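Long-range contacts in secretion protein Snm4 (Mycobacterium xenopi, PDB 7B7J), which is the EccD5 component of the mycobacterial ESX-5 type VII secretion pore complex and contributes a cytosolic ubiquitin-like domain to it: residues A[37-42]-A[86-91]; A[20-25]-A[94-99]. One frame throughout, in Å; residues are numbered along the deposited sequence.

Contact 1: residues A[37-42]-A[86-91]; sequences DAHAPI and NLSLTE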
loop_
_atom_site.group_PDB
_atom_site.type_symbol
_atom_site.label_atom_id
_atom_site.label_comp_id
_atom_site.label_asym_id
_atom_site.label_seq_id
_atom_site.Cartn_x
_atom_site.Cartn_y
_atom_site.Cartn_z
ATOM N N ASP A 37 5.879 3.401 -9.405
ATOM C CA ASP A 37 6.918 4.451 -9.591
ATOM C C ASP A 37 7.781 4.477 -8.306
ATOM O O ASP A 37 7.264 4.778 -7.249
ATOM C CB ASP A 37 6.254 5.789 -9.857
ATOM C CG ASP A 37 7.100 7.022 -10.193
ATOM O OD1 ASP A 37 8.084 7.246 -9.625
ATOM O OD2 ASP A 37 6.541 7.810 -10.882
ATOM N N ALA A 38 9.090 4.391 -8.488
ATOM C CA ALA A 38 10.157 4.391 -7.406
ATOM C C ALA A 38 10.418 5.805 -6.865
ATOM O O ALA A 38 11.148 5.835 -5.828
ATOM C CB ALA A 38 11.465 3.813 -8.012
ATOM N N HIS A 39 9.933 6.837 -7.540
ATOM C CA HIS A 39 10.298 8.252 -7.215
ATOM C C HIS A 39 9.086 9.069 -6.734
ATOM O O HIS A 39 9.253 10.190 -6.278
ATOM C CB HIS A 39 11.061 8.982 -8.321
ATOM C CG HIS A 39 12.455 8.337 -8.440
ATOM N ND1 HIS A 39 13.309 8.209 -7.293
ATOM C CD2 HIS A 39 13.125 7.703 -9.477
ATOM C CE1 HIS A 39 14.342 7.409 -7.607
ATOM N NE2 HIS A 39 14.246 7.104 -8.929
ATOM N N ALA A 40 7.857 8.572 -6.899
ATOM C CA ALA A 40 6.731 9.430 -6.469
ATOM C C ALA A 40 6.611 9.403 -4.965
ATOM O O ALA A 40 6.774 8.331 -4.378
ATOM C CB ALA A 40 5.489 8.867 -7.089
ATOM N N PRO A 41 6.102 10.484 -4.335
ATOM C CA PRO A 41 5.760 10.382 -2.922
ATOM C C PRO A 41 4.699 9.346 -2.687
ATOM O O PRO A 41 3.704 9.279 -3.476
ATOM C CB PRO A 41 5.468 11.824 -2.590
ATOM C CG PRO A 41 5.289 12.631 -3.793
ATOM C CD PRO A 41 5.856 11.803 -4.914
ATOM N N ILE A 42 4.794 8.668 -1.576
ATOM C CA ILE A 42 3.733 7.710 -1.171
ATOM C C ILE A 42 2.339 8.316 -1.203
ATOM O O ILE A 42 1.439 7.556 -1.552
ATOM C CB ILE A 42 4.095 7.045 0.224
ATOM C CG1 ILE A 42 5.438 6.297 0.192
ATOM C CG2 ILE A 42 2.957 6.270 0.894
ATOM C CD1 ILE A 42 5.679 5.312 -0.881
ATOM N N ASN A 86 5.422 11.828 2.524
ATOM C CA ASN A 86 6.110 12.858 1.689
ATOM C C ASN A 86 7.418 12.321 1.009
ATOM O O ASN A 86 8.010 13.024 0.246
ATOM C CB ASN A 86 6.518 14.055 2.519
ATOM C CG ASN A 86 7.294 13.623 3.781
ATOM O OD1 ASN A 86 6.898 12.768 4.649
ATOM N ND2 ASN A 86 8.409 14.342 3.990
ATOM N N LEU A 87 7.799 11.126 1.184
ATOM C CA LEU A 87 9.012 10.541 0.580
ATOM C C LEU A 87 8.617 9.398 -0.317
ATOM O O LEU A 87 7.504 8.733 -0.205
ATOM C CB LEU A 87 9.903 10.076 1.731
ATOM C CG LEU A 87 10.485 11.073 2.712
ATOM C CD1 LEU A 87 11.317 10.252 3.642
ATOM C CD2 LEU A 87 11.324 12.087 2.024
ATOM N N SER A 88 9.495 9.175 -1.288
ATOM C CA SER A 88 9.428 8.043 -2.243
ATOM C C SER A 88 9.684 6.673 -1.558
ATOM O O SER A 88 10.360 6.595 -0.533
ATOM C CB SER A 88 10.187 8.256 -3.576
ATOM O OG SER A 88 11.578 8.145 -3.219
ATOM N N LEU A 89 9.346 5.613 -2.343
ATOM C CA LEU A 89 9.842 4.279 -2.012
ATOM C C LEU A 89 11.375 4.297 -1.910
ATOM O O LEU A 89 11.947 3.741 -0.961
ATOM C CB LEU A 89 9.396 3.305 -3.065
ATOM C CG LEU A 89 7.901 3.051 -3.097
ATOM C CD1 LEU A 89 7.428 2.337 -4.412
ATOM C CD2 LEU A 89 7.370 2.320 -1.865
ATOM N N THR A 90 12.017 4.790 -2.973
ATOM C CA THR A 90 13.515 4.774 -2.986
ATOM C C THR A 90 14.056 5.485 -1.740
ATOM O O THR A 90 15.047 4.950 -1.125
ATOM C CB THR A 90 14.048 5.389 -4.286
ATOM O OG1 THR A 90 13.458 4.553 -5.279
ATOM C CG2 THR A 90 15.542 5.562 -4.411
ATOM N N GLU A 91 13.540 6.651 -1.468
ATOM C CA GLU A 91 14.092 7.441 -0.314
ATOM C C GLU A 91 13.893 6.711 0.971
ATOM O O GLU A 91 14.694 6.999 1.922
ATOM C CB GLU A 91 13.343 8.734 -0.279
ATOM C CG GLU A 91 13.823 9.755 -1.323
ATOM C CD GLU A 91 12.965 11.025 -1.424
ATOM O OE1 GLU A 91 11.729 10.993 -1.342
ATOM O OE2 GLU A 91 13.488 12.085 -1.752
HETATM O O HOH W 1 7.929 5.961 -4.831
HETATM O O HOH W 2 13.095 9.203 -4.945
#
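Asp37 meets Leu89 through its carbonyl: Asp37 O lies 3.7 Å from Leu89 CD1. The carboxylate of Asp37 turns back on its own loop, where OD1 accepts the backbone N-H of His39 in an Asx turn, shaping the chain just beyond strand 30-37. Ala38 O is the main polar acceptor of the contact, taking two bonds from one residue: Thr90 OG1 at 2.7 Å and Thr90 N at 3.2 Å. The hydroxyl and the N-H come from opposite faces of the carbonyl plane. With OG1 beside its own backbone N (chi1 -59°), Thr90 can offer both donors to the same oxygen. Ser88 CB packs tightly on that oxygen too, 3.4 Å from Ala38 O. The end of the His39 ring comes back obliquely beside Thr90, CE1 of His39 lying 3.9 Å from Thr90 CG2, while a water in the ring plane joins ND1 to Ser88 OG. Ala40 O receives a CA-H contact from Ser88; a second water donates to Ala40 O and Asp37 O and accepts from Leu89 N, tying three backbone groups together. At Ile42 the N-H bonds Leu87 O at 3.0 Å, standing above the carbonyl plane and not on a lone pair. Ile42 CD1 packs on Leu89 CD2 at 3.6 Å, the two side chains crossing at about a right angle. Ser88 OG accepts the N-H of Glu91, and in return Glu91 OE1 accepts the N-H of Ser88 through its anti lone pair. This reciprocal capping box, an ST motif included, opens a short helical turn at 89-91, which the loop between strand 30-37 and helix 42-60 of the ubiquitin-like domain meets through the Ala38 and Ile42 bonds.

Contact 2: residues A[20-25]-A[94-99]; sequences AAVVAI and VYDGDR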
loop_
_atom_site.group_PDB
_atom_site.type_symbol
_atom_site.label_atom_id
_atom_site.label_comp_id
_atom_site.label_asym_id
_atom_site.label_seq_id
_atom_site.Cartn_x
_atom_site.Cartn_y
_atom_site.Cartn_z
ATOM N N ALA A 20 11.357 2.063 -11.537
ATOM C CA ALA A 20 10.199 1.375 -10.940
ATOM C C ALA A 20 10.643 0.487 -9.788
ATOM O O ALA A 20 11.834 0.218 -9.681
ATOM C CB ALA A 20 9.517 0.544 -11.980
ATOM N N ALA A 21 9.703 0.119 -8.932
ATOM C CA ALA A 21 9.972 -0.836 -7.839
ATOM C C ALA A 21 8.874 -1.879 -7.988
ATOM O O ALA A 21 7.667 -1.568 -7.994
ATOM C CB ALA A 21 9.946 -0.096 -6.500
ATOM N N VAL A 22 9.244 -3.146 -7.881
ATOM C CA VAL A 22 8.316 -4.284 -7.810
ATOM C C VAL A 22 8.134 -4.646 -6.303
ATOM O O VAL A 22 9.115 -5.099 -5.648
ATOM C CB VAL A 22 8.986 -5.439 -8.588
ATOM C CG1 VAL A 22 8.077 -6.714 -8.463
ATOM C CG2 VAL A 22 9.253 -5.063 -10.027
ATOM N N VAL A 23 6.885 -4.493 -5.829
ATOM C CA VAL A 23 6.603 -4.605 -4.412
ATOM C C VAL A 23 5.529 -5.635 -4.247
ATOM O O VAL A 23 4.650 -5.645 -5.045
ATOM C CB VAL A 23 6.324 -3.251 -3.855
ATOM C CG1 VAL A 23 7.289 -2.134 -4.162
ATOM C CG2 VAL A 23 5.078 -2.636 -4.229
ATOM N N ALA A 24 5.549 -6.257 -3.115
ATOM C CA ALA A 24 4.470 -7.137 -2.677
ATOM C C ALA A 24 3.565 -6.376 -1.664
ATOM O O ALA A 24 4.163 -5.827 -0.720
ATOM C CB ALA A 24 5.101 -8.270 -2.085
ATOM N N ILE A 25 2.301 -6.210 -1.994
ATOM C CA ILE A 25 1.302 -5.565 -1.120
ATOM C C ILE A 25 0.434 -6.600 -0.390
ATOM O O ILE A 25 -0.117 -7.496 -1.111
ATOM C CB ILE A 25 0.462 -4.500 -1.882
ATOM C CG1 ILE A 25 1.394 -3.575 -2.637
ATOM C CG2 ILE A 25 -0.438 -3.808 -0.934
ATOM C CD1 ILE A 25 2.189 -2.654 -1.784
ATOM N N VAL A 94 12.758 1.148 0.148
ATOM C CA VAL A 94 11.873 0.062 -0.244
ATOM C C VAL A 94 12.286 -0.274 -1.687
ATOM O O VAL A 94 12.223 0.551 -2.612
ATOM C CB VAL A 94 10.378 0.468 -0.252
ATOM C CG1 VAL A 94 9.482 -0.726 -0.649
ATOM C CG2 VAL A 94 10.029 1.044 1.113
ATOM N N TYR A 95 12.758 -1.458 -1.841
ATOM C CA TYR A 95 13.316 -1.955 -3.172
ATOM C C TYR A 95 12.565 -3.159 -3.722
ATOM O O TYR A 95 11.663 -3.726 -3.070
ATOM C CB TYR A 95 14.688 -2.353 -2.859
ATOM C CG TYR A 95 15.549 -1.209 -2.376
ATOM C CD1 TYR A 95 15.514 0.047 -2.956
ATOM C CD2 TYR A 95 16.259 -1.401 -1.229
ATOM C CE1 TYR A 95 16.292 1.107 -2.466
ATOM C CE2 TYR A 95 17.083 -0.379 -0.767
ATOM C CZ TYR A 95 17.104 0.843 -1.382
ATOM O OH TYR A 95 17.982 1.793 -0.886
ATOM N N ASP A 96 12.996 -3.554 -4.952
ATOM C CA ASP A 96 12.350 -4.735 -5.592
ATOM C C ASP A 96 12.201 -5.847 -4.581
ATOM O O ASP A 96 13.307 -6.328 -4.045
ATOM C CB ASP A 96 13.106 -5.100 -6.835
ATOM C CG ASP A 96 13.045 -4.067 -7.946
ATOM O OD1 ASP A 96 12.023 -3.446 -8.109
ATOM O OD2 ASP A 96 14.005 -4.081 -8.782
ATOM N N GLY A 97 11.101 -6.463 -4.550
ATOM C CA GLY A 97 10.862 -7.663 -3.734
ATOM C C GLY A 97 10.392 -7.339 -2.293
ATOM O O GLY A 97 9.984 -8.293 -1.578
ATOM N N ASP A 98 10.548 -6.125 -1.823
ATOM C CA ASP A 98 10.049 -5.658 -0.502
ATOM C C ASP A 98 8.572 -5.913 -0.433
ATOM O O ASP A 98 7.795 -5.754 -1.386
ATOM C CB ASP A 98 10.611 -4.329 -0.101
ATOM C CG ASP A 98 12.110 -4.292 0.284
ATOM O OD1 ASP A 98 12.736 -5.333 0.376
ATOM O OD2 ASP A 98 12.614 -3.239 0.394
ATOM N N ARG A 99 8.060 -6.084 0.854
ATOM C CA ARG A 99 6.688 -6.354 1.106
ATOM C C ARG A 99 6.179 -5.251 2.119
ATOM O O ARG A 99 6.889 -4.937 3.125
ATOM C CB ARG A 99 6.484 -7.718 1.783
ATOM C CG ARG A 99 5.093 -8.140 2.000
ATOM C CD ARG A 99 5.063 -9.566 2.441
ATOM N NE ARG A 99 5.382 -10.512 1.278
ATOM C CZ ARG A 99 6.534 -11.046 1.011
ATOM N NH1 ARG A 99 7.418 -11.118 1.975
ATOM N NH2 ARG A 99 6.682 -11.649 -0.160
HETATM O O HOH W 3 12.017 -2.387 -10.718
#
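Val22 is held through both its backbone N-H and its carbonyl oxygen by the turn across from it. The N-H meets Asp96 OD1 nearly along its C-O axis (Val22 N to Asp96 OD1 2.8 Å, N-H...O angle 167°), and Val22 O accepts Gly97 N at 2.6 Å. Asp96 reaches the strand because CG sits beside its own backbone N (chi1 -66°), bringing OD1 to 3.3 Å from Ala21 CA as well. Further on, Ala24 N bonds Asp98 O in the carbonyl plane, at 2.9 Å and nearly straight. Packing is also close at Ala24, where Arg99 CG lies 3.7 Å from Ala24 O.

Elsewhere the contact is looser. Val23 CG1 and Val94 CG1 touch only distantly, at 4.4 Å, Val23 packing also against Val34 and Leu36 of strand 30-37. At the exposed end a water donates to Asp96 OD1 and, weakly, to Ala20 O. The Arg99 chain, bent at chi3 (-73°), carries its guanidinium past Ala24 CB, and NH2 bonds Gln31 OE1.

Tyr95 to Asp98 form a type II turn, with Gly97 at a positive phi and Tyr95 N bonded to Asp98 OD2. It leads into the parallel bridge of Ala24 with Arg99, where strands 20-27 and 99-107, the central pair of the 2-1-4-3 beta-grasp sheet, begin to run together.

Overall arrangement
Contact 1 and contact 2 have centres about 12 Å apart and meet through the connection between strands 70-76 and 99-107, which supplies nearly all of the second segment of each. Leu89 O lies 2.9 Å from Val94 N, a probable hydrogen bond that ties the end of contact 1 to the start of contact 2's second segment. The first segments also approach each other, with Ala38 CB 3.9 Å from Ala20 C, while Leu89 CD1 comes within 4.1 Å of Ala21 CB. The 77-98 connection of the beta-grasp fold is thus tied to the loop leading into helix 42-60 by contact 1 and to strand 20-27 by contact 2.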